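Local coordinates for CRISPR-associated endonuclease Cas12b (PDB 5U31), which uses a CRISPR guide RNA to recognise target DNA beside a protospacer adjacent motif and cleaves it, defending the bacterium against invading genetic elements, at residues 14-19 / 438-443; 404-409 / 420-425; 478-483 / 503-508. The protein carries 3 engineered substitutions. All coordinates share one frame; numbering follows the deposited sequence.

Contact 1. Residues 14-19 / 438-443. With nucleotides of chain B.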
loop_
_atom_site.group_PDB
_atom_site.type_symbol
_atom_site.label_atom_id
_atom_site.label_comp_id
_atom_site.label_asym_id
_atom_site.label_seq_id
_atom_site.Cartn_x
_atom_site.Cartn_y
_atom_site.Cartn_z
ATOM N N ASP A 14 31.432 -17.462 -13.989
ATOM C CA ASP A 14 32.794 -16.949 -14.066
ATOM C C ASP A 14 33.656 -17.807 -14.985
ATOM O O ASP A 14 34.429 -17.277 -15.793
ATOM C CB ASP A 14 33.395 -16.869 -12.662
ATOM C CG ASP A 14 32.606 -15.946 -11.737
ATOM O OD1 ASP A 14 31.400 -16.204 -11.517
ATOM O OD2 ASP A 14 33.188 -14.965 -11.227
ATOM N N ASP A 15 33.517 -19.127 -14.900
ATOM C CA ASP A 15 34.359 -20.045 -15.655
ATOM C C ASP A 15 33.837 -20.329 -17.057
ATOM O O ASP A 15 34.480 -21.082 -17.798
ATOM C CB ASP A 15 34.515 -21.365 -14.891
ATOM C CG ASP A 15 35.283 -21.202 -13.590
ATOM O OD1 ASP A 15 35.839 -20.108 -13.357
ATOM O OD2 ASP A 15 35.327 -22.169 -12.801
HETATM N N MSE A 16 32.698 -19.757 -17.442
HETATM C CA MSE A 16 32.139 -20.008 -18.769
HETATM C C MSE A 16 31.476 -18.763 -19.354
HETATM O O MSE A 16 30.257 -18.614 -19.303
HETATM C CB MSE A 16 31.144 -21.179 -18.723
HETATM C CG MSE A 16 30.160 -21.143 -17.565
HETATM SE SE MSE A 16 29.218 -22.829 -17.210
HETATM C CE MSE A 16 28.156 -22.176 -15.740
ATOM N N PRO A 17 32.288 -17.875 -19.933
ATOM C CA PRO A 17 31.731 -16.633 -20.487
ATOM C C PRO A 17 30.937 -16.850 -21.758
ATOM O O PRO A 17 30.043 -16.050 -22.062
ATOM C CB PRO A 17 32.979 -15.784 -20.745
ATOM C CG PRO A 17 34.034 -16.799 -21.051
ATOM C CD PRO A 17 33.740 -17.976 -20.156
ATOM N N GLU A 18 31.249 -17.903 -22.517
ATOM C CA GLU A 18 30.528 -18.156 -23.757
ATOM C C GLU A 18 29.044 -18.393 -23.495
ATOM O O GLU A 18 28.203 -18.074 -24.342
ATOM C CB GLU A 18 31.166 -19.342 -24.495
ATOM C CG GLU A 18 30.956 -20.730 -23.866
ATOM C CD GLU A 18 31.800 -21.001 -22.623
ATOM O OE1 GLU A 18 31.480 -21.963 -21.888
ATOM O OE2 GLU A 18 32.783 -20.269 -22.381
ATOM N N ILE A 19 28.701 -18.919 -22.319
ATOM C CA ILE A 19 27.298 -19.119 -21.971
ATOM C C ILE A 19 26.686 -17.837 -21.418
ATOM O O ILE A 19 25.499 -17.564 -21.642
ATOM C CB ILE A 19 27.178 -20.287 -20.976
ATOM C CG1 ILE A 19 27.439 -21.613 -21.696
ATOM C CG2 ILE A 19 25.824 -20.287 -20.283
ATOM C CD1 ILE A 19 28.116 -22.633 -20.817
ATOM N N VAL A 438 23.214 -27.720 -21.291
ATOM C CA VAL A 438 24.208 -26.863 -20.654
ATOM C C VAL A 438 23.944 -26.853 -19.156
ATOM O O VAL A 438 22.877 -26.410 -18.712
ATOM C CB VAL A 438 24.164 -25.439 -21.220
ATOM C CG1 VAL A 438 25.160 -24.558 -20.494
ATOM C CG2 VAL A 438 24.433 -25.455 -22.706
ATOM N N THR A 439 24.918 -27.317 -18.377
ATOM C CA THR A 439 24.803 -27.386 -16.924
ATOM C C THR A 439 25.525 -26.203 -16.289
ATOM O O THR A 439 26.729 -26.021 -16.500
ATOM C CB THR A 439 25.383 -28.691 -16.388
ATOM O OG1 THR A 439 24.709 -29.798 -16.997
ATOM C CG2 THR A 439 25.205 -28.750 -14.884
ATOM N N VAL A 440 24.805 -25.430 -15.485
ATOM C CA VAL A 440 25.315 -24.195 -14.909
ATOM C C VAL A 440 25.246 -24.285 -13.387
ATOM O O VAL A 440 24.167 -24.499 -12.830
ATOM C CB VAL A 440 24.532 -22.974 -15.418
ATOM C CG1 VAL A 440 24.921 -21.734 -14.644
ATOM C CG2 VAL A 440 24.772 -22.786 -16.908
ATOM N N PRO A 441 26.362 -24.150 -12.672
ATOM C CA PRO A 441 26.298 -24.126 -11.210
ATOM C C PRO A 441 25.622 -22.869 -10.690
ATOM O O PRO A 441 25.614 -21.811 -11.326
ATOM C CB PRO A 441 27.772 -24.176 -10.785
ATOM C CG PRO A 441 28.531 -23.722 -11.976
ATOM C CD PRO A 441 27.752 -24.249 -13.141
ATOM N N ILE A 442 25.060 -23.003 -9.494
ATOM C CA ILE A 442 24.358 -21.928 -8.809
ATOM C C ILE A 442 25.222 -21.423 -7.666
ATOM O O ILE A 442 25.818 -22.219 -6.930
ATOM C CB ILE A 442 23.002 -22.414 -8.274
ATOM C CG1 ILE A 442 22.143 -22.958 -9.409
ATOM C CG2 ILE A 442 22.300 -21.308 -7.515
ATOM C CD1 ILE A 442 21.084 -23.901 -8.922
ATOM N N SER A 443 25.284 -20.104 -7.509
ATOM C CA SER A 443 25.938 -19.535 -6.341
ATOM C C SER A 443 25.214 -19.967 -5.068
ATOM O O SER A 443 23.990 -20.125 -5.049
ATOM C CB SER A 443 25.979 -18.008 -6.442
ATOM O OG SER A 443 26.839 -17.581 -7.487
ATOM P P G B 30 27.016 -14.083 -4.880
ATOM O OP1 G B 30 28.158 -14.591 -5.681
ATOM O OP2 G B 30 26.516 -12.706 -5.108
ATOM O "O5'" G B 30 25.799 -15.089 -5.070
ATOM C "C5'" G B 30 24.841 -15.281 -4.042
ATOM C "C4'" G B 30 23.430 -15.139 -4.558
ATOM O "O4'" G B 30 22.608 -16.183 -3.988
ATOM C "C3'" G B 30 22.729 -13.842 -4.182
ATOM O "O3'" G B 30 23.005 -12.802 -5.100
ATOM C "C2'" G B 30 21.255 -14.230 -4.128
ATOM O "O2'" G B 30 20.659 -14.171 -5.414
ATOM C "C1'" G B 30 21.324 -15.691 -3.688
ATOM N N9 G B 30 21.081 -15.885 -2.248
ATOM C C8 G B 30 21.959 -16.449 -1.356
ATOM N N7 G B 30 21.480 -16.530 -0.148
ATOM C C5 G B 30 20.207 -15.988 -0.252
ATOM C C6 G B 30 19.212 -15.807 0.738
ATOM O O6 G B 30 19.259 -16.097 1.938
ATOM N N1 G B 30 18.070 -15.222 0.210
ATOM C C2 G B 30 17.904 -14.857 -1.101
ATOM N N2 G B 30 16.722 -14.307 -1.416
ATOM N N3 G B 30 18.823 -15.022 -2.037
ATOM C C4 G B 30 19.941 -15.589 -1.543
#
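Met16, present as selenomethionine, meets Val440 and Pro441 through its terminal methyl group. CE rests on the whole isopropyl group of Val440, 3.4 Å from CG1 and 3.6 Å from CG2 of that residue, and also reaches Pro441, 3.3 Å from CD. Because CG is tucked between the backbone N and the carbonyl carbon (chi1 45°) and the chain runs straight beyond it, the selenium is carried toward the strand and lies 4.1 Å from Thr439 O. Three residues on, Ile19 repeats the apolar theme tip to tip: its CD1 comes 3.5 Å from Val438 CG1, while CG2 makes a looser approach of 4.3 Å to Val440 CG2.

The nucleic acid contact lies at the far end of 438-443, where Ser443, in a guide-binding region, packs CB 3.2 Å from O5' of G30 of the RNA, chain B.

Met16 is at the N-cap position of helix 17-45, a long REC1 helix, and it and Ile19 in the first turn rest on edge strand 437-441 of the wedge. Strand 418-421 pairs with that strand, and Leu424 of strand 424-428 packs against both Ile19 and Val438.

Contact 2. Residues 404-409 / 420-425. With nucleotides of chain D.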
loop_
_atom_site.group_PDB
_atom_site.type_symbol
_atom_site.label_atom_id
_atom_site.label_comp_id
_atom_site.label_asym_id
_atom_site.label_seq_id
_atom_site.Cartn_x
_atom_site.Cartn_y
_atom_site.Cartn_z
ATOM N N GLN A 404 13.133 -26.574 -21.671
ATOM C CA GLN A 404 13.005 -27.018 -20.291
ATOM C C GLN A 404 14.317 -26.864 -19.523
ATOM O O GLN A 404 15.369 -26.544 -20.082
ATOM C CB GLN A 404 12.532 -28.475 -20.251
ATOM C CG GLN A 404 11.182 -28.703 -20.912
ATOM C CD GLN A 404 11.115 -30.002 -21.688
ATOM O OE1 GLN A 404 11.085 -31.084 -21.110
ATOM N NE2 GLN A 404 11.099 -29.898 -23.010
ATOM N N TYR A 405 14.236 -27.099 -18.212
ATOM C CA TYR A 405 15.393 -27.079 -17.328
ATOM C C TYR A 405 15.172 -28.088 -16.210
ATOM O O TYR A 405 14.035 -28.336 -15.799
ATOM C CB TYR A 405 15.635 -25.688 -16.725
ATOM C CG TYR A 405 14.684 -25.368 -15.600
ATOM C CD1 TYR A 405 15.041 -25.590 -14.277
ATOM C CD2 TYR A 405 13.419 -24.864 -15.860
ATOM C CE1 TYR A 405 14.166 -25.319 -13.244
ATOM C CE2 TYR A 405 12.538 -24.585 -14.833
ATOM C CZ TYR A 405 12.918 -24.818 -13.529
ATOM O OH TYR A 405 12.051 -24.547 -12.503
ATOM N N THR A 406 16.265 -28.663 -15.718
ATOM C CA THR A 406 16.249 -29.462 -14.500
ATOM C C THR A 406 17.035 -28.739 -13.419
ATOM O O THR A 406 18.053 -28.098 -13.702
ATOM C CB THR A 406 16.855 -30.857 -14.703
ATOM O OG1 THR A 406 18.223 -30.733 -15.105
ATOM C CG2 THR A 406 16.106 -31.632 -15.750
ATOM N N PHE A 407 16.553 -28.839 -12.187
ATOM C CA PHE A 407 17.306 -28.395 -11.023
ATOM C C PHE A 407 18.072 -29.587 -10.465
ATOM O O PHE A 407 17.467 -30.576 -10.038
ATOM C CB PHE A 407 16.372 -27.810 -9.970
ATOM C CG PHE A 407 17.080 -27.182 -8.806
ATOM C CD1 PHE A 407 17.418 -27.933 -7.691
ATOM C CD2 PHE A 407 17.384 -25.832 -8.816
ATOM C CE1 PHE A 407 18.058 -27.352 -6.617
ATOM C CE2 PHE A 407 18.021 -25.245 -7.743
ATOM C CZ PHE A 407 18.359 -26.005 -6.644
ATOM N N LEU A 408 19.396 -29.495 -10.474
ATOM C CA LEU A 408 20.270 -30.597 -10.084
ATOM C C LEU A 408 20.726 -30.381 -8.645
ATOM O O LEU A 408 21.533 -29.488 -8.372
ATOM C CB LEU A 408 21.459 -30.694 -11.037
ATOM C CG LEU A 408 21.087 -30.984 -12.490
ATOM C CD1 LEU A 408 22.255 -30.705 -13.405
ATOM C CD2 LEU A 408 20.637 -32.415 -12.629
ATOM N N PHE A 409 20.212 -31.203 -7.733
ATOM C CA PHE A 409 20.597 -31.118 -6.331
ATOM C C PHE A 409 22.006 -31.658 -6.123
ATOM O O PHE A 409 22.318 -32.782 -6.531
ATOM C CB PHE A 409 19.618 -31.901 -5.460
ATOM C CG PHE A 409 18.303 -31.216 -5.256
ATOM C CD1 PHE A 409 18.183 -30.171 -4.353
ATOM C CD2 PHE A 409 17.178 -31.629 -5.948
ATOM C CE1 PHE A 409 16.969 -29.544 -4.157
ATOM C CE2 PHE A 409 15.962 -31.006 -5.756
ATOM C CZ PHE A 409 15.857 -29.963 -4.861
ATOM N N ARG A 420 20.449 -27.441 -15.240
ATOM C CA ARG A 420 20.749 -27.899 -16.589
ATOM C C ARG A 420 19.719 -27.297 -17.537
ATOM O O ARG A 420 18.542 -27.667 -17.497
ATOM C CB ARG A 420 20.742 -29.421 -16.671
ATOM C CG ARG A 420 21.312 -29.949 -17.965
ATOM C CD ARG A 420 20.842 -31.361 -18.234
ATOM N NE ARG A 420 21.137 -32.266 -17.129
ATOM C CZ ARG A 420 22.346 -32.741 -16.854
ATOM N NH1 ARG A 420 23.385 -32.392 -17.599
ATOM N NH2 ARG A 420 22.517 -33.560 -15.827
ATOM N N PHE A 421 20.158 -26.366 -18.376
ATOM C CA PHE A 421 19.312 -25.864 -19.450
ATOM C C PHE A 421 19.386 -26.839 -20.619
ATOM O O PHE A 421 20.465 -27.059 -21.179
ATOM C CB PHE A 421 19.754 -24.467 -19.880
ATOM C CG PHE A 421 19.711 -23.445 -18.776
ATOM C CD1 PHE A 421 18.578 -22.671 -18.571
ATOM C CD2 PHE A 421 20.806 -23.247 -17.951
ATOM C CE1 PHE A 421 18.536 -21.726 -17.563
ATOM C CE2 PHE A 421 20.770 -22.298 -16.940
ATOM C CZ PHE A 421 19.632 -21.540 -16.745
ATOM N N HIS A 422 18.246 -27.427 -20.985
ATOM C CA HIS A 422 18.253 -28.422 -22.054
ATOM C C HIS A 422 18.475 -27.792 -23.423
ATOM O O HIS A 422 18.926 -28.475 -24.347
ATOM C CB HIS A 422 16.955 -29.219 -22.025
ATOM C CG HIS A 422 16.755 -29.967 -20.748
ATOM N ND1 HIS A 422 17.296 -31.215 -20.527
ATOM C CD2 HIS A 422 16.108 -29.630 -19.611
ATOM C CE1 HIS A 422 16.975 -31.622 -19.313
ATOM N NE2 HIS A 422 16.252 -30.678 -18.738
ATOM N N LYS A 423 18.159 -26.514 -23.576
ATOM C CA LYS A 423 18.510 -25.759 -24.765
ATOM C C LYS A 423 18.915 -24.367 -24.323
ATOM O O LYS A 423 18.326 -23.812 -23.394
ATOM C CB LYS A 423 17.354 -25.677 -25.771
ATOM C CG LYS A 423 17.102 -26.949 -26.551
ATOM C CD LYS A 423 16.179 -26.685 -27.729
ATOM C CE LYS A 423 14.831 -26.139 -27.276
ATOM N NZ LYS A 423 13.883 -26.031 -28.415
ATOM N N LEU A 424 19.920 -23.809 -24.982
ATOM C CA LEU A 424 20.435 -22.505 -24.598
ATOM C C LEU A 424 21.156 -21.910 -25.797
ATOM O O LEU A 424 21.161 -22.480 -26.891
ATOM C CB LEU A 424 21.357 -22.619 -23.381
ATOM C CG LEU A 424 21.443 -21.421 -22.441
ATOM C CD1 LEU A 424 20.102 -21.175 -21.774
ATOM C CD2 LEU A 424 22.520 -21.671 -21.406
ATOM N N LEU A 425 21.758 -20.747 -25.584
ATOM C CA LEU A 425 22.560 -20.082 -26.595
ATOM C C LEU A 425 23.998 -19.996 -26.118
ATOM O O LEU A 425 24.260 -19.738 -24.940
ATOM C CB LEU A 425 22.028 -18.686 -26.898
ATOM C CG LEU A 425 20.709 -18.655 -27.658
ATOM C CD1 LEU A 425 20.446 -17.247 -28.143
ATOM C CD2 LEU A 425 20.757 -19.628 -28.819
ATOM P P DT D 3 10.819 -32.809 -25.516
ATOM O OP1 DT D 3 11.648 -31.753 -24.919
ATOM O OP2 DT D 3 9.414 -32.939 -25.084
ATOM O "O5'" DT D 3 10.814 -32.572 -27.088
ATOM C "C5'" DT D 3 12.031 -32.491 -27.787
ATOM C "C4'" DT D 3 11.777 -32.502 -29.274
ATOM O "O4'" DT D 3 10.967 -33.654 -29.604
ATOM C "C3'" DT D 3 11.012 -31.293 -29.787
ATOM O "O3'" DT D 3 11.510 -30.913 -31.049
ATOM C "C2'" DT D 3 9.583 -31.811 -29.880
ATOM C "C1'" DT D 3 9.823 -33.238 -30.306
ATOM N N1 DT D 3 8.719 -34.165 -29.972
ATOM C C2 DT D 3 7.897 -34.611 -30.975
ATOM O O2 DT D 3 8.012 -34.261 -32.135
ATOM N N3 DT D 3 6.924 -35.480 -30.573
ATOM C C4 DT D 3 6.699 -35.942 -29.294
ATOM O O4 DT D 3 5.796 -36.725 -29.030
ATOM C C5 DT D 3 7.604 -35.441 -28.287
ATOM C C7 DT D 3 7.462 -35.869 -26.858
ATOM C C6 DT D 3 8.562 -34.590 -28.674
#
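His422 presents the edge of its imidazole to the opposite strand: Thr406 CG2, Tyr405 N and Gln404 O lie near the ring plane, Thr406 CG2 3.1 Å from His422 NE2 and Tyr405 N 3.4 Å from His422 CD2. The Arg420 guanidinium is covered on one face by Leu408, whose CD1 is 3.8 Å from Arg420 NH2, offset toward the rim. Arg420 starts out alongside Thr406, with Arg420 CB 3.2 Å from Thr406 OG1. Its CG is anti to the backbone N (chi1 -169°), and the chain bends at its third torsion to bring the flat group to Leu408. NH1 of Arg420 has a long, weak ion pair with Asp437.

The backbones of these residues form an antiparallel hairpin. Thr406 and Arg420 form a hydrogen-bonded pair, N to O 3.1 Å from Thr406 to Arg420 and 2.9 Å in return. Tyr405 and Phe421 are the adjoining non-hydrogen-bonded pair, and His422 N gives a further bond to Gln404 O, 3.1 Å and fairly straight at 165°.

The Gln404 amide reaches the DNA: NE2 donates to OP1 of DT3 of chain D at 2.7 Å, and also to Leu402 O, while OE1 accepts from Gly399 N. With both its polar atoms fixed, this neutral donor holds one phosphate oxygen, consistent with a sequence-independent hold on the DNA near Asn401, which binds the protospacer adjacent motif.

Contact 3. Residues 478-483 / 503-508. With nucleotides of chain C; nucleotides of chain B.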
loop_
_atom_site.group_PDB
_atom_site.type_symbol
_atom_site.label_atom_id
_atom_site.label_comp_id
_atom_site.label_asym_id
_atom_site.label_seq_id
_atom_site.Cartn_x
_atom_site.Cartn_y
_atom_site.Cartn_z
ATOM N N GLY A 478 8.459 -25.309 -10.878
ATOM C CA GLY A 478 7.610 -24.761 -11.914
ATOM C C GLY A 478 8.432 -24.026 -12.948
ATOM O O GLY A 478 9.632 -24.285 -13.082
ATOM N N GLY A 479 7.806 -23.107 -13.676
ATOM C CA GLY A 479 8.531 -22.346 -14.670
ATOM C C GLY A 479 9.609 -21.479 -14.053
ATOM O O GLY A 479 9.599 -21.162 -12.864
ATOM N N ALA A 480 10.564 -21.094 -14.892
ATOM C CA ALA A 480 11.676 -20.251 -14.495
ATOM C C ALA A 480 11.861 -19.160 -15.534
ATOM O O ALA A 480 11.452 -19.302 -16.688
ATOM C CB ALA A 480 12.971 -21.053 -14.342
ATOM N N LYS A 481 12.477 -18.059 -15.119
ATOM C CA LYS A 481 12.761 -16.974 -16.044
ATOM C C LYS A 481 14.154 -16.430 -15.775
ATOM O O LYS A 481 14.592 -16.358 -14.624
ATOM C CB LYS A 481 11.708 -15.854 -15.953
ATOM C CG LYS A 481 11.564 -15.204 -14.584
ATOM C CD LYS A 481 10.559 -14.045 -14.595
ATOM C CE LYS A 481 9.198 -14.465 -14.061
ATOM N NZ LYS A 481 8.459 -15.309 -15.035
ATOM N N ILE A 482 14.845 -16.061 -16.847
ATOM C CA ILE A 482 16.216 -15.570 -16.770
ATOM C C ILE A 482 16.187 -14.055 -16.630
ATOM O O ILE A 482 15.697 -13.349 -17.518
ATOM C CB ILE A 482 17.022 -15.991 -18.005
ATOM C CG1 ILE A 482 17.264 -17.496 -17.973
ATOM C CG2 ILE A 482 18.332 -15.238 -18.066
ATOM C CD1 ILE A 482 17.826 -18.028 -19.246
ATOM N N GLN A 483 16.725 -13.556 -15.520
ATOM C CA GLN A 483 16.703 -12.136 -15.208
ATOM C C GLN A 483 18.112 -11.597 -15.007
ATOM O O GLN A 483 19.032 -12.327 -14.623
ATOM C CB GLN A 483 15.898 -11.849 -13.942
ATOM C CG GLN A 483 14.511 -12.430 -13.903
ATOM C CD GLN A 483 13.781 -12.012 -12.649
ATOM O OE1 GLN A 483 12.801 -12.636 -12.244
ATOM N NE2 GLN A 483 14.262 -10.946 -12.019
ATOM N N LEU A 503 18.398 -16.805 -12.306
ATOM C CA LEU A 503 17.268 -17.619 -12.734
ATOM C C LEU A 503 16.193 -17.539 -11.662
ATOM O O LEU A 503 16.427 -17.918 -10.511
ATOM C CB LEU A 503 17.669 -19.076 -12.975
ATOM C CG LEU A 503 16.525 -19.914 -13.556
ATOM C CD1 LEU A 503 16.178 -19.418 -14.948
ATOM C CD2 LEU A 503 16.859 -21.383 -13.607
ATOM N N ASN A 504 15.018 -17.052 -12.038
ATOM C CA ASN A 504 13.916 -16.879 -11.102
ATOM C C ASN A 504 13.043 -18.117 -11.203
ATOM O O ASN A 504 12.277 -18.268 -12.156
ATOM C CB ASN A 504 13.145 -15.608 -11.429
ATOM C CG ASN A 504 12.188 -15.197 -10.334
ATOM O OD1 ASN A 504 11.584 -16.029 -9.656
ATOM N ND2 ASN A 504 12.030 -13.891 -10.168
ATOM N N VAL A 505 13.157 -19.009 -10.226
ATOM C CA VAL A 505 12.490 -20.304 -10.276
ATOM C C VAL A 505 11.204 -20.239 -9.470
ATOM O O VAL A 505 11.217 -19.854 -8.295
ATOM C CB VAL A 505 13.402 -21.424 -9.755
ATOM C CG1 VAL A 505 12.645 -22.731 -9.764
ATOM C CG2 VAL A 505 14.656 -21.525 -10.605
ATOM N N SER A 506 10.099 -20.632 -10.098
ATOM C CA SER A 506 8.811 -20.726 -9.427
ATOM C C SER A 506 8.671 -22.094 -8.777
ATOM O O SER A 506 8.852 -23.122 -9.435
ATOM C CB SER A 506 7.667 -20.491 -10.414
ATOM O OG SER A 506 7.757 -19.206 -11.002
ATOM N N VAL A 507 8.352 -22.105 -7.487
ATOM C CA VAL A 507 8.133 -23.333 -6.733
ATOM C C VAL A 507 6.666 -23.386 -6.344
ATOM O O VAL A 507 6.128 -22.414 -5.801
ATOM C CB VAL A 507 9.029 -23.404 -5.485
ATOM C CG1 VAL A 507 8.954 -24.791 -4.872
ATOM C CG2 VAL A 507 10.467 -23.043 -5.829
ATOM N N ARG A 508 6.017 -24.511 -6.624
ATOM C CA ARG A 508 4.633 -24.729 -6.229
ATOM C C ARG A 508 4.632 -25.619 -4.994
ATOM O O ARG A 508 5.127 -26.748 -5.041
ATOM C CB ARG A 508 3.823 -25.366 -7.357
ATOM C CG ARG A 508 4.145 -24.826 -8.740
ATOM C CD ARG A 508 3.177 -25.355 -9.785
ATOM N NE ARG A 508 1.985 -24.518 -9.877
ATOM C CZ ARG A 508 1.922 -23.399 -10.590
ATOM N NH1 ARG A 508 0.802 -22.688 -10.618
ATOM N NH2 ARG A 508 2.982 -22.987 -11.274
ATOM P P DG C 20 1.415 -18.864 -17.696
ATOM O OP1 DG C 20 1.693 -19.688 -18.892
ATOM O OP2 DG C 20 0.155 -19.021 -16.940
ATOM O "O5'" DG C 20 2.602 -19.059 -16.645
ATOM C "C5'" DG C 20 3.944 -18.898 -17.059
ATOM C "C4'" DG C 20 4.900 -19.079 -15.894
ATOM O "O4'" DG C 20 4.932 -17.880 -15.090
ATOM C "C3'" DG C 20 4.532 -20.169 -14.909
ATOM O "O3'" DG C 20 4.923 -21.448 -15.418
ATOM C "C2'" DG C 20 5.379 -19.760 -13.710
ATOM C "C1'" DG C 20 5.276 -18.229 -13.759
ATOM N N9 DG C 20 4.263 -17.703 -12.851
ATOM C C8 DG C 20 2.928 -17.515 -13.114
ATOM N N7 DG C 20 2.259 -17.048 -12.095
ATOM C C5 DG C 20 3.213 -16.923 -11.090
ATOM C C6 DG C 20 3.082 -16.465 -9.754
ATOM O O6 DG C 20 2.064 -16.065 -9.175
ATOM N N1 DG C 20 4.299 -16.499 -9.078
ATOM C C2 DG C 20 5.490 -16.924 -9.620
ATOM N N2 DG C 20 6.557 -16.885 -8.813
ATOM N N3 DG C 20 5.625 -17.358 -10.866
ATOM C C4 DG C 20 4.450 -17.328 -11.540
ATOM P P DG C 21 4.326 -22.807 -14.792
ATOM O OP1 DG C 21 4.054 -22.605 -13.355
ATOM O OP2 DG C 21 5.195 -23.924 -15.224
ATOM O "O5'" DG C 21 2.936 -22.994 -15.538
ATOM C "C5'" DG C 21 2.889 -23.621 -16.814
ATOM C "C4'" DG C 21 1.642 -24.472 -16.918
ATOM O "O4'" DG C 21 0.799 -24.002 -17.994
ATOM C "C3'" DG C 21 1.881 -25.957 -17.174
ATOM O "O3'" DG C 21 1.169 -26.710 -16.225
ATOM C "C2'" DG C 21 1.332 -26.177 -18.585
ATOM C "C1'" DG C 21 0.252 -25.116 -18.646
ATOM N N9 DG C 21 -0.118 -24.711 -19.992
ATOM C C8 DG C 21 0.560 -23.842 -20.810
ATOM N N7 DG C 21 -0.026 -23.651 -21.959
ATOM C C5 DG C 21 -1.167 -24.442 -21.894
ATOM C C6 DG C 21 -2.193 -24.645 -22.847
ATOM O O6 DG C 21 -2.305 -24.147 -23.975
ATOM N N1 DG C 21 -3.157 -25.530 -22.382
ATOM C C2 DG C 21 -3.138 -26.139 -21.153
ATOM N N2 DG C 21 -4.157 -26.959 -20.883
ATOM N N3 DG C 21 -2.192 -25.951 -20.247
ATOM C C4 DG C 21 -1.239 -25.096 -20.687
ATOM P P G B 95 10.247 -9.250 -9.099
ATOM O OP1 G B 95 11.638 -8.772 -9.324
ATOM O OP2 G B 95 9.262 -8.406 -8.375
ATOM O "O5'" G B 95 9.616 -9.636 -10.509
ATOM C "C5'" G B 95 10.352 -10.410 -11.443
ATOM C "C4'" G B 95 9.670 -10.436 -12.781
ATOM O "O4'" G B 95 8.502 -11.290 -12.717
ATOM C "C3'" G B 95 9.126 -9.103 -13.251
ATOM O "O3'" G B 95 10.122 -8.280 -13.824
ATOM C "C2'" G B 95 8.011 -9.505 -14.211
ATOM O "O2'" G B 95 8.534 -9.844 -15.485
ATOM C "C1'" G B 95 7.490 -10.786 -13.556
ATOM N N9 G B 95 6.266 -10.593 -12.754
ATOM C C8 G B 95 6.152 -10.483 -11.389
ATOM N N7 G B 95 4.910 -10.357 -10.995
ATOM C C5 G B 95 4.163 -10.398 -12.163
ATOM C C6 G B 95 2.763 -10.313 -12.376
ATOM O O6 G B 95 1.861 -10.179 -11.547
ATOM N N1 G B 95 2.447 -10.400 -13.724
ATOM C C2 G B 95 3.357 -10.552 -14.738
ATOM N N2 G B 95 2.862 -10.619 -15.981
ATOM N N3 G B 95 4.661 -10.631 -14.559
ATOM C C4 G B 95 4.987 -10.549 -13.255
#
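Asn504 and Lys481 face each other as the hydrogen-bonded pair of this antiparallel strand pair, Asn504 N to Lys481 O at 2.7 Å being almost perfectly straight (178°) and Lys481 N returning a bond to Asn504 O. On one side of them Ser506 serves two residues at once: its O accepts from Gly478 N, and its N donates to Gly479 O at 2.9 Å. Two residues opposite one make a beta bulge, and Gly479 N is left directed at the DNA, 3.1 Å from OP2 of DG21 of chain C. This amide and the Arg508 side chain bind the phosphate lock of the target strand. Gly478 O is taken by the hydroxyl of Tyr405.

Several side-chain polar atoms are also satisfied. The hydroxyl OG of Ser506 donates to a minor-groove acceptor, with Ser506 OG 2.8 Å from N3 of DG20 of chain C. ND2 of Asn504 is shared between Gln483 OE1, from an amide plane turned 36° against its own, and a sugar of the bound RNA. Lys481 lies alongside Asn504, with Lys481 CG 3.6 Å from Asn504 CB. Beyond this, Lys481 CE runs to within 3.5 Å of O4' of G95 of chain B.

The opposite face is apolar: Leu503 CD1 touches Ala480 CB and Ile482 CG1, each at 3.7 Å. That face is packed by Tyr405 and Phe421 from the neighbouring sheet, whereas along the edges strand 3-10 pairs with 502-510 and strand 394-395 with 473-483.

In the fold
All three contacts build the wedge region and its junction with REC1. Contact 2 is nested within the long loop closed by contact 1, and contact 3 follows both along the chain. Contacts 1 and 2, with centres 11 Å apart, share a three-stranded antiparallel sheet in which Val438 O probably accepts from Phe421 N. Contact 3 belongs to a second sheet, its centre 12 Å from that of contact 2; Tyr405 spans the gap, with OH bonded to Gly478 O and its ring on Ala480. Contacts 1 and 3 do not touch, their centres lying about 17 Å apart. Joined this way, the wedge connects a REC1 helix, guide RNA and both DNA strands.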